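Side-chain contacts in carboxypeptidase A (Helicoverpa armigera, PDB 1JQG), which probably acts as a zinc-dependent carboxypeptidase that removes residues from the C-terminal end of peptides, and is made as a proenzyme: residues Q100-A105 / D119-Y124; V174-L179 / P189-A194; E184-P189 / P399-Q404; S345-Y350 / P384-S389. One frame throughout, in Å; residues are numbered along the deposited sequence.

Overall arrangement
Interactions 2, 3 and 4 lie in the carboxypeptidase fold and are largely buried, while interaction 1 is a surface contact between helix 92-108 and the loop before helix 124-137. Interactions 2 and 3 share Pro-189 and helix 187-200: the first sets this helix against strand 173-178, the second against the start of helix 402-421, in a segment whose other end supplies the zinc ligand Glu-184. Interaction 4 joins two loops and touches interaction 3 where Phe-401 meets Tyr-386 and Asn-347. The chemistry follows place: aliphatic contact and a bridging water at the surface, sulfur, methyl and hydroxyl groups in the core, a metal ligand beside the helix start, and proline and amide against tyrosine rings between loops.

Interaction 1: residues Q100-A105 / D119-Y124; sequences QLLAAA and DKIHSY
Leu-102 of helix 92-108 lays its branched end against Ile-121 in the chain that runs toward helix 124-137. This is a proenzyme, and helix 92-108 with the chain after it is consistent with the connecting segment between prodomain and enzyme in M14 procarboxypeptidases.

With CG set opposite the carbonyl carbon (chi1 -70°), the leucine sends both methyls to one methylene: CD1 lies 4.0 Å and CD2 4.1 Å from CG1 of Ile-121. The two side chains cross obliquely. Ile-121 is bent at chi2 (-56°), which carries its CD1 away from the leucine and presents the flank of CG1 instead. Branched aliphatic groups suit this partly exposed seam, and Trp-185 also packs on Leu-102.

One helical turn further on, the small side chain of Ala-105 points at the loop, and its CB comes 3.3 Å from the backbone O of Asp-119; a single methyl suits so close an approach to a backbone carbonyl. Asp-119 turns its carboxylate elsewhere, to the hydroxyl of Ser-109. Lys-120 contributes mainly its first methylene, with CB 4.2 Å from the O of Ala-105. The rest of its chain leads off, taking NZ to a salt bridge with Glu-126, so the charged end serves the next helix.

Only the pair of Leu-102 and Ile-121 is apolar on both sides; the other approaches set a CB against a carbonyl O, and water makes the polar link. One molecule donates to the O of Leu-102 at 3.0 Å and accepts from the N of Ile-121 at 3.1 Å.

Interaction 2: residues V174-L179 / P189-A194; sequences VMMQSL and PATLYA
A beta-alpha-beta crossover of the carboxypeptidase core holds this contact: strand 173-178 leads through the zinc-binding turn into helix 187-200, and the chain returns as the neighbouring parallel strand 212-216. The axes of 174-178 and 189-194 come within 8.2 Å, running at 143° to each other.

Met-176 reaches for the helix with CG opposite its own backbone N (chi1 180°), and a bend at chi3 turns the methyl back over Ala-194. SD lies 3.7 Å and CE 3.9 Å from CB of Ala-194, whose smallness admits the thioether. The sulfur also runs past Thr-191, 3.8 Å from its OG1, the two side chains sliding by in opposite directions. With an alanine in place of Met-176, Ala-194 would probably lose the sulfur and methyl against it and Thr-191 OG1 the sulfur beside it, opening a gap between sheet and helix.

Thr-191 divides its branches between two neighbours. While OG1 faces the methionine, the methyl CG2, 3.1 Å from OG of Ser-178, covers that buried hydroxyl, which is satisfied by the backbone O of Pro-217. Alternate strand residues facing a covering helix in this way are typical of a beta-alpha-beta unit in an alpha/beta fold.

Interaction 3: residues E184-P189 / P399-Q404; sequences EWVTLP and PDFIEQ. With ZN (zinc ion), chain B.
Pro-189 overlaps Ile-402 through CB and CG of its ring, each 4.0 Å from the isoleucine CG2. The methyl is turned to the proline because CG2 stands opposite the backbone N of Ile-402, leaving CG1 to point elsewhere (chi1 -56°). A proline suits the first turn of helix 187-200, where its missing N-H costs no regular helix bond, and its compact ring lets the start of helix 402-421 approach.

Val-186 extends the apolar seam. Its CG2 lies 4.3 Å from CD1 of Phe-401, reaching the ring obliquely; this ring is stacked on Tyr-386 beyond.

On the far side of the same short segment is the metal. Glu-184 opens a type I turn whose end is tied back twice: its carbonyl O accepts from the N of Thr-187 at 3.2 Å and from OG1 of Thr-187 at 2.8 Å, the hydroxyl arriving almost head-on (174°). Beyond CG the glutamate chain is extended and brings OE1 to within 2.2 Å of zinc, while OE2 is held by the N of Ser-307, which helps fix the rotation of the carboxylate. His-181, His-306 and a water at 2.4 Å from zinc complete the site. Two histidines and a glutamate, with the glutamate just ahead of a helix, form the zinc site characteristic of M14 carboxypeptidases.

Interaction 4: residues S345-Y350 / P384-S389; sequences SSNKDY and PAYRNS
Tyr-350, in the loop ahead of strand 351-354, reaches Pro-384 with the far end of its ring. Its CB and CG carry the ring inward, with Ala-336 and Ile-339 of helix 325-340 touching the side chain. Farther out CE1 lies 3.9 Å from CG of the proline, then CZ 4.2 Å from CD, and at the tip OH is 3.4 Å from the same CD. Ring and proline cross at about a right angle. A flat, long side chain is what spans this distance, and the rigid proline gives it a fixed surface. Were a serine to stand here, CG and CD of Pro-384 would probably be left without the ring and hydroxyl they pack against.

The second joint pairs Asn-347 with Tyr-386. The amide plane stands 82° from the ring, and OD1 and ND2 both approach CD2, OD1 at 4.1 Å. Tyr-386 sets its CG opposite the backbone N (chi1 -179°), which brings CD2 of the ring up to the amide.

The side chain of Tyr-350 is about 6 Å from that of Glu-382, the predicted catalytic proton donor or acceptor. Pro-384 lies just past the C-terminal end of strand 377-383, and in alpha/beta folds such as the zinc carboxypeptidases the loops at this edge of the parallel strands form the active site.

Interaction 1: residues Q100-A105 / D119-Y124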
loop_
_atom_site.group_PDB
_atom_site.type_symbol
_atom_site.label_atom_id
_atom_site.label_comp_id
_atom_site.label_asym_id
_atom_site.label_seq_id
_atom_site.Cartn_x
_atom_site.Cartn_y
_atom_site.Cartn_z
ATOM N N GLN A 100 2.619 -7.230 -21.595
ATOM C CA GLN A 100 1.920 -7.170 -22.875
ATOM C C GLN A 100 0.695 -6.294 -22.794
ATOM O O GLN A 100 0.503 -5.416 -23.612
ATOM C CB GLN A 100 1.537 -8.586 -23.306
ATOM C CG GLN A 100 0.965 -8.695 -24.704
ATOM C CD GLN A 100 0.701 -10.139 -25.093
ATOM O OE1 GLN A 100 -0.444 -10.433 -25.446
ATOM N NE2 GLN A 100 1.711 -11.005 -25.037
ATOM N N LEU A 101 -0.097 -6.436 -21.747
ATOM C CA LEU A 101 -1.303 -5.667 -21.489
ATOM C C LEU A 101 -1.081 -4.210 -21.123
ATOM O O LEU A 101 -1.826 -3.336 -21.566
ATOM C CB LEU A 101 -2.101 -6.339 -20.374
ATOM C CG LEU A 101 -3.359 -7.102 -20.814
ATOM C CD1 LEU A 101 -3.093 -7.973 -22.031
ATOM C CD2 LEU A 101 -3.861 -7.939 -19.645
ATOM N N LEU A 102 0.001 -3.935 -20.381
ATOM C CA LEU A 102 0.360 -2.576 -20.024
ATOM C C LEU A 102 1.051 -1.834 -21.167
ATOM O O LEU A 102 0.822 -0.652 -21.384
ATOM C CB LEU A 102 1.236 -2.662 -18.772
ATOM C CG LEU A 102 0.492 -3.092 -17.491
ATOM C CD1 LEU A 102 1.374 -2.861 -16.262
ATOM C CD2 LEU A 102 -0.847 -2.388 -17.310
ATOM N N ALA A 103 1.808 -2.548 -21.985
ATOM C CA ALA A 103 2.520 -2.007 -23.117
ATOM C C ALA A 103 1.552 -1.529 -24.183
ATOM O O ALA A 103 1.721 -0.457 -24.764
ATOM C CB ALA A 103 3.514 -3.014 -23.692
ATOM N N ALA A 104 0.484 -2.274 -24.402
ATOM C CA ALA A 104 -0.517 -1.909 -25.389
ATOM C C ALA A 104 -1.352 -0.727 -24.906
ATOM O O ALA A 104 -1.804 0.130 -25.662
ATOM C CB ALA A 104 -1.372 -3.104 -25.759
ATOM N N ALA A 105 -1.557 -0.644 -23.581
ATOM C CA ALA A 105 -2.337 0.455 -23.005
ATOM C C ALA A 105 -1.541 1.753 -23.089
ATOM O O ALA A 105 -2.060 2.857 -23.198
ATOM C CB ALA A 105 -2.750 0.158 -21.571
ATOM N N ASP A 119 -5.637 5.297 -17.960
ATOM C CA ASP A 119 -5.662 4.125 -18.834
ATOM C C ASP A 119 -4.297 3.434 -18.941
ATOM O O ASP A 119 -4.046 2.560 -19.795
ATOM C CB ASP A 119 -6.173 4.522 -20.218
ATOM C CG ASP A 119 -5.262 5.543 -20.891
ATOM O OD1 ASP A 119 -5.422 5.698 -22.104
ATOM O OD2 ASP A 119 -4.402 6.176 -20.234
ATOM N N LYS A 120 -3.366 3.814 -18.051
ATOM C CA LYS A 120 -2.083 3.135 -17.998
ATOM C C LYS A 120 -1.356 3.373 -16.687
ATOM O O LYS A 120 -1.776 4.232 -15.928
ATOM C CB LYS A 120 -1.190 3.556 -19.174
ATOM C CG LYS A 120 -0.672 5.006 -19.092
ATOM C CD LYS A 120 0.369 5.218 -20.176
ATOM C CE LYS A 120 1.136 6.511 -19.968
ATOM N NZ LYS A 120 2.324 6.222 -19.084
ATOM N N ILE A 121 -0.281 2.647 -16.429
ATOM C CA ILE A 121 0.496 2.765 -15.208
ATOM C C ILE A 121 1.611 3.774 -15.527
ATOM O O ILE A 121 2.288 3.687 -16.556
ATOM C CB ILE A 121 1.088 1.429 -14.741
ATOM C CG1 ILE A 121 0.007 0.393 -14.379
ATOM C CG2 ILE A 121 2.004 1.501 -13.540
ATOM C CD1 ILE A 121 -0.975 0.884 -13.342
ATOM N N HIS A 122 1.818 4.712 -14.612
ATOM C CA HIS A 122 2.831 5.743 -14.790
ATOM C C HIS A 122 4.066 5.478 -13.933
ATOM O O HIS A 122 3.985 5.107 -12.760
ATOM C CB HIS A 122 2.224 7.122 -14.404
ATOM C CG HIS A 122 0.954 7.410 -15.146
ATOM N ND1 HIS A 122 0.914 7.843 -16.468
ATOM C CD2 HIS A 122 -0.338 7.299 -14.744
ATOM C CE1 HIS A 122 -0.359 7.988 -16.830
ATOM N NE2 HIS A 122 -1.140 7.669 -15.801
ATOM N N SER A 123 5.236 5.735 -14.480
ATOM C CA SER A 123 6.496 5.513 -13.793
ATOM C C SER A 123 6.790 6.618 -12.797
ATOM O O SER A 123 6.084 7.640 -12.709
ATOM C CB SER A 123 7.646 5.420 -14.808
ATOM O OG SER A 123 7.805 6.658 -15.470
ATOM N N TYR A 124 7.875 6.428 -12.022
ATOM C CA TYR A 124 8.246 7.387 -10.994
ATOM C C TYR A 124 8.538 8.731 -11.656
ATOM O O TYR A 124 8.131 9.790 -11.160
ATOM C CB TYR A 124 9.469 6.867 -10.206
ATOM C CG TYR A 124 10.301 8.003 -9.594
ATOM C CD1 TYR A 124 9.847 8.715 -8.487
ATOM C CD2 TYR A 124 11.509 8.370 -10.173
ATOM C CE1 TYR A 124 10.571 9.767 -7.969
ATOM C CE2 TYR A 124 12.257 9.405 -9.647
ATOM C CZ TYR A 124 11.783 10.107 -8.541
ATOM O OH TYR A 124 12.508 11.152 -8.031
HETATM O O HOH W 1 0.648 1.119 -18.937
#

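Interaction 2: residues V174-L179 / P189-A194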
loop_
_atom_site.group_PDB
_atom_site.type_symbol
_atom_site.label_atom_id
_atom_site.label_comp_id
_atom_site.label_asym_id
_atom_site.label_seq_id
_atom_site.Cartn_x
_atom_site.Cartn_y
_atom_site.Cartn_z
ATOM N N VAL A 174 -5.750 16.084 6.092
ATOM C CA VAL A 174 -5.916 14.703 5.681
ATOM C C VAL A 174 -4.688 14.236 4.880
ATOM O O VAL A 174 -4.388 14.801 3.822
ATOM C CB VAL A 174 -7.193 14.531 4.821
ATOM C CG1 VAL A 174 -7.295 13.106 4.278
ATOM C CG2 VAL A 174 -8.406 14.925 5.643
ATOM N N MET A 175 -3.920 13.313 5.451
ATOM C CA MET A 175 -2.723 12.842 4.756
ATOM C C MET A 175 -3.069 11.560 4.013
ATOM O O MET A 175 -3.761 10.690 4.526
ATOM C CB MET A 175 -1.523 12.667 5.706
ATOM C CG MET A 175 -0.209 12.566 4.951
ATOM S SD MET A 175 1.206 12.411 6.006
ATOM C CE MET A 175 2.351 11.588 4.899
ATOM N N MET A 176 -2.488 11.403 2.838
ATOM C CA MET A 176 -2.682 10.176 2.036
ATOM C C MET A 176 -1.397 9.768 1.340
ATOM O O MET A 176 -0.592 10.611 0.928
ATOM C CB MET A 176 -3.777 10.533 1.058
ATOM C CG MET A 176 -4.205 9.480 0.080
ATOM S SD MET A 176 -5.136 10.310 -1.242
ATOM C CE MET A 176 -6.225 11.317 -0.277
ATOM N N GLN A 177 -1.118 8.476 1.310
ATOM C CA GLN A 177 0.108 7.988 0.664
ATOM C C GLN A 177 -0.066 6.634 0.003
ATOM O O GLN A 177 -0.890 5.852 0.386
ATOM C CB GLN A 177 1.293 7.846 1.628
ATOM C CG GLN A 177 1.019 6.929 2.816
ATOM C CD GLN A 177 2.200 6.831 3.757
ATOM O OE1 GLN A 177 2.640 7.885 4.212
ATOM N NE2 GLN A 177 2.682 5.610 4.017
ATOM N N SER A 178 0.788 6.316 -0.949
ATOM C CA SER A 178 0.752 5.071 -1.667
ATOM C C SER A 178 2.148 4.635 -2.109
ATOM O O SER A 178 3.088 5.385 -1.967
ATOM C CB SER A 178 -0.213 5.130 -2.880
ATOM O OG SER A 178 0.192 6.052 -3.869
ATOM N N LEU A 179 2.240 3.379 -2.556
ATOM C CA LEU A 179 3.480 2.815 -3.051
ATOM C C LEU A 179 4.577 2.658 -2.013
ATOM O O LEU A 179 5.736 2.560 -2.334
ATOM C CB LEU A 179 3.970 3.577 -4.280
ATOM C CG LEU A 179 3.196 3.335 -5.595
ATOM C CD1 LEU A 179 3.819 4.068 -6.771
ATOM C CD2 LEU A 179 3.037 1.870 -5.974
ATOM N N PRO A 189 -2.791 4.755 -8.879
ATOM C CA PRO A 189 -4.010 5.290 -9.474
ATOM C C PRO A 189 -4.956 5.889 -8.457
ATOM O O PRO A 189 -5.761 6.811 -8.686
ATOM C CB PRO A 189 -4.600 4.071 -10.191
ATOM C CG PRO A 189 -3.405 3.224 -10.526
ATOM C CD PRO A 189 -2.519 3.362 -9.320
ATOM N N ALA A 190 -5.110 5.212 -7.293
ATOM C CA ALA A 190 -6.022 5.675 -6.254
ATOM C C ALA A 190 -5.646 7.046 -5.716
ATOM O O ALA A 190 -6.441 7.974 -5.600
ATOM C CB ALA A 190 -6.022 4.690 -5.106
ATOM N N THR A 191 -4.366 7.250 -5.418
ATOM C CA THR A 191 -3.852 8.509 -4.905
ATOM C C THR A 191 -3.786 9.564 -5.987
ATOM O O THR A 191 -3.810 10.781 -5.797
ATOM C CB THR A 191 -2.450 8.260 -4.271
ATOM O OG1 THR A 191 -2.137 9.136 -3.196
ATOM C CG2 THR A 191 -1.364 8.252 -5.328
ATOM N N LEU A 192 -3.682 9.151 -7.243
ATOM C CA LEU A 192 -3.623 10.040 -8.387
ATOM C C LEU A 192 -5.005 10.570 -8.715
ATOM O O LEU A 192 -5.272 11.633 -9.304
ATOM C CB LEU A 192 -3.016 9.260 -9.582
ATOM C CG LEU A 192 -1.620 9.675 -10.096
ATOM C CD1 LEU A 192 -0.698 10.034 -8.976
ATOM C CD2 LEU A 192 -1.061 8.559 -10.953
ATOM N N TYR A 193 -6.026 9.764 -8.406
ATOM C CA TYR A 193 -7.403 10.160 -8.693
ATOM C C TYR A 193 -7.793 11.247 -7.721
ATOM O O TYR A 193 -8.478 12.199 -8.103
ATOM C CB TYR A 193 -8.334 8.943 -8.602
ATOM C CG TYR A 193 -9.697 9.147 -9.215
ATOM C CD1 TYR A 193 -9.907 8.842 -10.565
ATOM C CD2 TYR A 193 -10.756 9.640 -8.485
ATOM C CE1 TYR A 193 -11.161 9.029 -11.148
ATOM C CE2 TYR A 193 -11.995 9.812 -9.059
ATOM C CZ TYR A 193 -12.189 9.522 -10.387
ATOM O OH TYR A 193 -13.438 9.724 -10.914
ATOM N N ALA A 194 -7.329 11.098 -6.473
ATOM C CA ALA A 194 -7.579 12.101 -5.435
ATOM C C ALA A 194 -7.045 13.486 -5.797
ATOM O O ALA A 194 -7.597 14.552 -5.480
ATOM C CB ALA A 194 -7.013 11.640 -4.114
#

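Interaction 3: residues E184-P189 / P399-Q404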
loop_
_atom_site.group_PDB
_atom_site.type_symbol
_atom_site.label_atom_id
_atom_site.label_comp_id
_atom_site.label_asym_id
_atom_site.label_seq_id
_atom_site.Cartn_x
_atom_site.Cartn_y
_atom_site.Cartn_z
ATOM N N GLU A 184 2.898 -2.977 -5.154
ATOM C CA GLU A 184 1.461 -2.726 -5.165
ATOM C C GLU A 184 1.068 -1.574 -6.089
ATOM O O GLU A 184 0.721 -0.488 -5.617
ATOM C CB GLU A 184 0.979 -2.463 -3.742
ATOM C CG GLU A 184 1.363 -3.555 -2.801
ATOM C CD GLU A 184 1.145 -3.167 -1.360
ATOM O OE1 GLU A 184 1.439 -4.172 -0.657
ATOM O OE2 GLU A 184 0.771 -2.034 -1.112
ATOM N N TRP A 185 1.162 -1.807 -7.403
ATOM C CA TRP A 185 0.992 -0.805 -8.425
ATOM C C TRP A 185 -0.366 -0.174 -8.495
ATOM O O TRP A 185 -0.524 1.014 -8.721
ATOM C CB TRP A 185 1.324 -1.373 -9.821
ATOM C CG TRP A 185 2.792 -1.586 -10.042
ATOM C CD1 TRP A 185 3.806 -1.488 -9.127
ATOM C CD2 TRP A 185 3.418 -1.948 -11.285
ATOM N NE1 TRP A 185 5.021 -1.770 -9.737
ATOM C CE2 TRP A 185 4.802 -2.064 -11.046
ATOM C CE3 TRP A 185 2.923 -2.199 -12.582
ATOM C CZ2 TRP A 185 5.688 -2.404 -12.055
ATOM C CZ3 TRP A 185 3.828 -2.538 -13.578
ATOM C CH2 TRP A 185 5.188 -2.639 -13.308
ATOM N N VAL A 186 -1.408 -0.912 -8.168
ATOM C CA VAL A 186 -2.770 -0.415 -8.159
ATOM C C VAL A 186 -3.023 0.675 -7.112
ATOM O O VAL A 186 -4.071 1.323 -7.154
ATOM C CB VAL A 186 -3.764 -1.590 -8.021
ATOM C CG1 VAL A 186 -3.877 -2.184 -6.619
ATOM C CG2 VAL A 186 -5.142 -1.158 -8.525
ATOM N N THR A 187 -2.076 0.943 -6.197
ATOM C CA THR A 187 -2.240 1.967 -5.188
ATOM C C THR A 187 -2.027 3.376 -5.731
ATOM O O THR A 187 -2.622 4.349 -5.164
ATOM C CB THR A 187 -1.337 1.762 -3.968
ATOM O OG1 THR A 187 0.047 1.846 -4.324
ATOM C CG2 THR A 187 -1.661 0.418 -3.338
ATOM N N LEU A 188 -1.197 3.523 -6.756
ATOM C CA LEU A 188 -0.867 4.808 -7.350
ATOM C C LEU A 188 -2.036 5.473 -8.038
ATOM O O LEU A 188 -2.454 6.608 -7.733
ATOM C CB LEU A 188 0.331 4.697 -8.305
ATOM C CG LEU A 188 0.794 6.022 -8.954
ATOM C CD1 LEU A 188 1.252 7.093 -7.956
ATOM C CD2 LEU A 188 1.924 5.852 -9.956
ATOM N N PRO A 189 -2.791 4.755 -8.879
ATOM C CA PRO A 189 -4.010 5.290 -9.474
ATOM C C PRO A 189 -4.956 5.889 -8.457
ATOM O O PRO A 189 -5.761 6.811 -8.686
ATOM C CB PRO A 189 -4.600 4.071 -10.191
ATOM C CG PRO A 189 -3.405 3.224 -10.526
ATOM C CD PRO A 189 -2.519 3.362 -9.320
ATOM N N PRO A 399 -5.252 -3.074 -17.131
ATOM C CA PRO A 399 -5.539 -1.699 -17.523
ATOM C C PRO A 399 -6.999 -1.310 -17.558
ATOM O O PRO A 399 -7.294 -0.136 -17.530
ATOM C CB PRO A 399 -4.838 -1.593 -18.891
ATOM C CG PRO A 399 -4.800 -2.976 -19.424
ATOM C CD PRO A 399 -4.467 -3.780 -18.174
ATOM N N ASP A 400 -7.952 -2.229 -17.475
ATOM C CA ASP A 400 -9.375 -1.983 -17.463
ATOM C C ASP A 400 -9.876 -1.620 -16.082
ATOM O O ASP A 400 -10.930 -0.991 -15.961
ATOM C CB ASP A 400 -10.155 -3.207 -17.959
ATOM C CG ASP A 400 -10.006 -3.479 -19.440
ATOM O OD1 ASP A 400 -9.515 -2.642 -20.246
ATOM O OD2 ASP A 400 -10.418 -4.617 -19.796
ATOM N N PHE A 401 -9.109 -1.916 -15.052
ATOM C CA PHE A 401 -9.504 -1.622 -13.664
ATOM C C PHE A 401 -8.857 -0.352 -13.150
ATOM O O PHE A 401 -9.169 0.124 -12.063
ATOM C CB PHE A 401 -9.180 -2.827 -12.786
ATOM C CG PHE A 401 -9.616 -2.735 -11.361
ATOM C CD1 PHE A 401 -8.715 -2.781 -10.300
ATOM C CD2 PHE A 401 -10.971 -2.637 -11.072
ATOM C CE1 PHE A 401 -9.153 -2.720 -8.990
ATOM C CE2 PHE A 401 -11.392 -2.571 -9.751
ATOM C CZ PHE A 401 -10.499 -2.607 -8.707
ATOM N N ILE A 402 -7.939 0.247 -13.906
ATOM C CA ILE A 402 -7.168 1.403 -13.467
ATOM C C ILE A 402 -8.016 2.588 -13.033
ATOM O O ILE A 402 -7.795 3.118 -11.923
ATOM C CB ILE A 402 -6.161 1.848 -14.515
ATOM C CG1 ILE A 402 -5.219 0.717 -14.913
ATOM C CG2 ILE A 402 -5.440 3.095 -13.975
ATOM C CD1 ILE A 402 -3.986 1.128 -15.704
ATOM N N GLU A 403 -8.930 3.043 -13.878
ATOM C CA GLU A 403 -9.828 4.131 -13.523
ATOM C C GLU A 403 -10.793 3.761 -12.407
ATOM O O GLU A 403 -11.131 4.577 -11.552
ATOM C CB GLU A 403 -10.593 4.604 -14.775
ATOM C CG GLU A 403 -11.425 5.851 -14.511
ATOM C CD GLU A 403 -12.041 6.450 -15.762
ATOM O OE1 GLU A 403 -11.571 7.461 -16.318
ATOM O OE2 GLU A 403 -13.049 5.888 -16.224
ATOM N N GLN A 404 -11.350 2.545 -12.434
ATOM C CA GLN A 404 -12.338 2.098 -11.466
ATOM C C GLN A 404 -11.689 2.001 -10.085
ATOM O O GLN A 404 -12.342 2.330 -9.103
ATOM C CB GLN A 404 -12.921 0.741 -11.853
ATOM C CG GLN A 404 -13.817 0.094 -10.799
ATOM C CD GLN A 404 -15.018 0.914 -10.407
ATOM O OE1 GLN A 404 -15.535 1.797 -11.097
ATOM N NE2 GLN A 404 -15.574 0.668 -9.215
HETATM ZN ZN ZN B . 1.634 -3.559 1.500
HETATM O O HOH W 2 0.640 -5.251 2.958
#

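Interaction 4: residues S345-Y350 / P384-S389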
loop_
_atom_site.group_PDB
_atom_site.type_symbol
_atom_site.label_atom_id
_atom_site.label_comp_id
_atom_site.label_asym_id
_atom_site.label_seq_id
_atom_site.Cartn_x
_atom_site.Cartn_y
_atom_site.Cartn_z
ATOM N N SER A 345 -19.242 -5.865 -9.952
ATOM C CA SER A 345 -19.999 -7.045 -9.585
ATOM C C SER A 345 -19.080 -8.236 -9.361
ATOM O O SER A 345 -19.313 -9.057 -8.486
ATOM C CB SER A 345 -21.064 -7.360 -10.637
ATOM O OG SER A 345 -20.562 -7.899 -11.845
ATOM N N SER A 346 -17.989 -8.320 -10.104
ATOM C CA SER A 346 -17.006 -9.378 -9.981
ATOM C C SER A 346 -16.261 -9.349 -8.654
ATOM O O SER A 346 -15.773 -10.353 -8.148
ATOM C CB SER A 346 -15.953 -9.231 -11.101
ATOM O OG SER A 346 -15.229 -10.462 -11.226
ATOM N N ASN A 347 -16.059 -8.164 -8.081
ATOM C CA ASN A 347 -15.325 -7.965 -6.852
ATOM C C ASN A 347 -16.172 -8.111 -5.594
ATOM O O ASN A 347 -17.390 -7.992 -5.604
ATOM C CB ASN A 347 -14.678 -6.576 -6.853
ATOM C CG ASN A 347 -13.652 -6.431 -7.958
ATOM O OD1 ASN A 347 -13.046 -7.437 -8.296
ATOM N ND2 ASN A 347 -13.494 -5.221 -8.477
ATOM N N LYS A 348 -15.500 -8.403 -4.479
ATOM C CA LYS A 348 -16.162 -8.632 -3.202
ATOM C C LYS A 348 -16.263 -7.422 -2.284
ATOM O O LYS A 348 -15.742 -6.363 -2.621
ATOM C CB LYS A 348 -15.476 -9.760 -2.418
ATOM C CG LYS A 348 -14.050 -9.435 -1.998
ATOM C CD LYS A 348 -13.346 -10.689 -1.475
ATOM C CE LYS A 348 -11.931 -10.379 -1.041
ATOM N NZ LYS A 348 -11.199 -11.610 -0.625
ATOM N N ASP A 349 -17.110 -7.544 -1.252
ATOM C CA ASP A 349 -17.348 -6.401 -0.345
ATOM C C ASP A 349 -16.174 -6.145 0.589
ATOM O O ASP A 349 -15.407 -7.046 0.916
ATOM C CB ASP A 349 -18.596 -6.634 0.488
ATOM C CG ASP A 349 -19.885 -6.617 -0.308
ATOM O OD1 ASP A 349 -20.712 -7.527 -0.048
ATOM O OD2 ASP A 349 -20.060 -5.717 -1.159
ATOM N N TYR A 350 -16.043 -4.908 1.034
ATOM C CA TYR A 350 -14.941 -4.535 1.921
ATOM C C TYR A 350 -15.094 -5.068 3.332
ATOM O O TYR A 350 -16.170 -4.995 3.900
ATOM C CB TYR A 350 -14.762 -3.007 1.940
ATOM C CG TYR A 350 -13.622 -2.518 1.083
ATOM C CD1 TYR A 350 -13.687 -2.504 -0.297
ATOM C CD2 TYR A 350 -12.465 -2.065 1.703
ATOM C CE1 TYR A 350 -12.621 -2.037 -1.073
ATOM C CE2 TYR A 350 -11.390 -1.604 0.938
ATOM C CZ TYR A 350 -11.482 -1.587 -0.434
ATOM O OH TYR A 350 -10.427 -1.135 -1.163
ATOM N N PRO A 384 -8.685 -3.804 -3.763
ATOM C CA PRO A 384 -9.159 -5.057 -4.304
ATOM C C PRO A 384 -8.146 -5.642 -5.261
ATOM O O PRO A 384 -7.495 -4.972 -6.073
ATOM C CB PRO A 384 -10.467 -4.685 -5.029
ATOM C CG PRO A 384 -10.945 -3.433 -4.363
ATOM C CD PRO A 384 -9.683 -2.702 -4.044
ATOM N N ALA A 385 -8.025 -6.963 -5.253
ATOM C CA ALA A 385 -7.263 -7.697 -6.237
ATOM C C ALA A 385 -8.208 -7.957 -7.412
ATOM O O ALA A 385 -9.080 -8.806 -7.286
ATOM C CB ALA A 385 -6.823 -9.021 -5.644
ATOM N N TYR A 386 -8.074 -7.260 -8.522
ATOM C CA TYR A 386 -8.883 -7.481 -9.694
ATOM C C TYR A 386 -8.512 -8.740 -10.485
ATOM O O TYR A 386 -7.390 -8.945 -10.918
ATOM C CB TYR A 386 -8.846 -6.253 -10.604
ATOM C CG TYR A 386 -9.698 -6.400 -11.848
ATOM C CD1 TYR A 386 -9.190 -6.623 -13.119
ATOM C CD2 TYR A 386 -11.079 -6.308 -11.708
ATOM C CE1 TYR A 386 -10.016 -6.740 -14.218
ATOM C CE2 TYR A 386 -11.919 -6.422 -12.806
ATOM C CZ TYR A 386 -11.377 -6.639 -14.052
ATOM O OH TYR A 386 -12.168 -6.756 -15.170
ATOM N N ARG A 387 -9.516 -9.566 -10.714
ATOM C CA ARG A 387 -9.377 -10.837 -11.400
ATOM C C ARG A 387 -9.759 -10.716 -12.874
ATOM O O ARG A 387 -10.465 -9.810 -13.290
ATOM C CB ARG A 387 -10.223 -11.928 -10.722
ATOM C CG ARG A 387 -9.994 -12.033 -9.227
ATOM C CD ARG A 387 -11.001 -12.952 -8.564
ATOM N NE ARG A 387 -10.714 -14.357 -8.833
ATOM C CZ ARG A 387 -10.558 -15.290 -7.896
ATOM N NH1 ARG A 387 -10.637 -14.956 -6.616
ATOM N NH2 ARG A 387 -10.310 -16.555 -8.209
ATOM N N ASN A 388 -9.252 -11.635 -13.693
ATOM C CA ASN A 388 -9.585 -11.676 -15.109
ATOM C C ASN A 388 -9.509 -13.099 -15.647
ATOM O O ASN A 388 -9.481 -14.025 -14.840
ATOM C CB ASN A 388 -8.656 -10.755 -15.907
ATOM C CG ASN A 388 -7.231 -11.255 -15.955
ATOM O OD1 ASN A 388 -6.521 -11.373 -14.970
ATOM N ND2 ASN A 388 -6.765 -11.592 -17.148
ATOM N N SER A 389 -9.389 -13.234 -16.960
ATOM C CA SER A 389 -9.359 -14.526 -17.625
ATOM C C SER A 389 -8.174 -15.352 -17.149
ATOM O O SER A 389 -8.306 -16.558 -16.953
ATOM C CB SER A 389 -9.322 -14.348 -19.148
ATOM O OG SER A 389 -10.460 -13.712 -19.670
#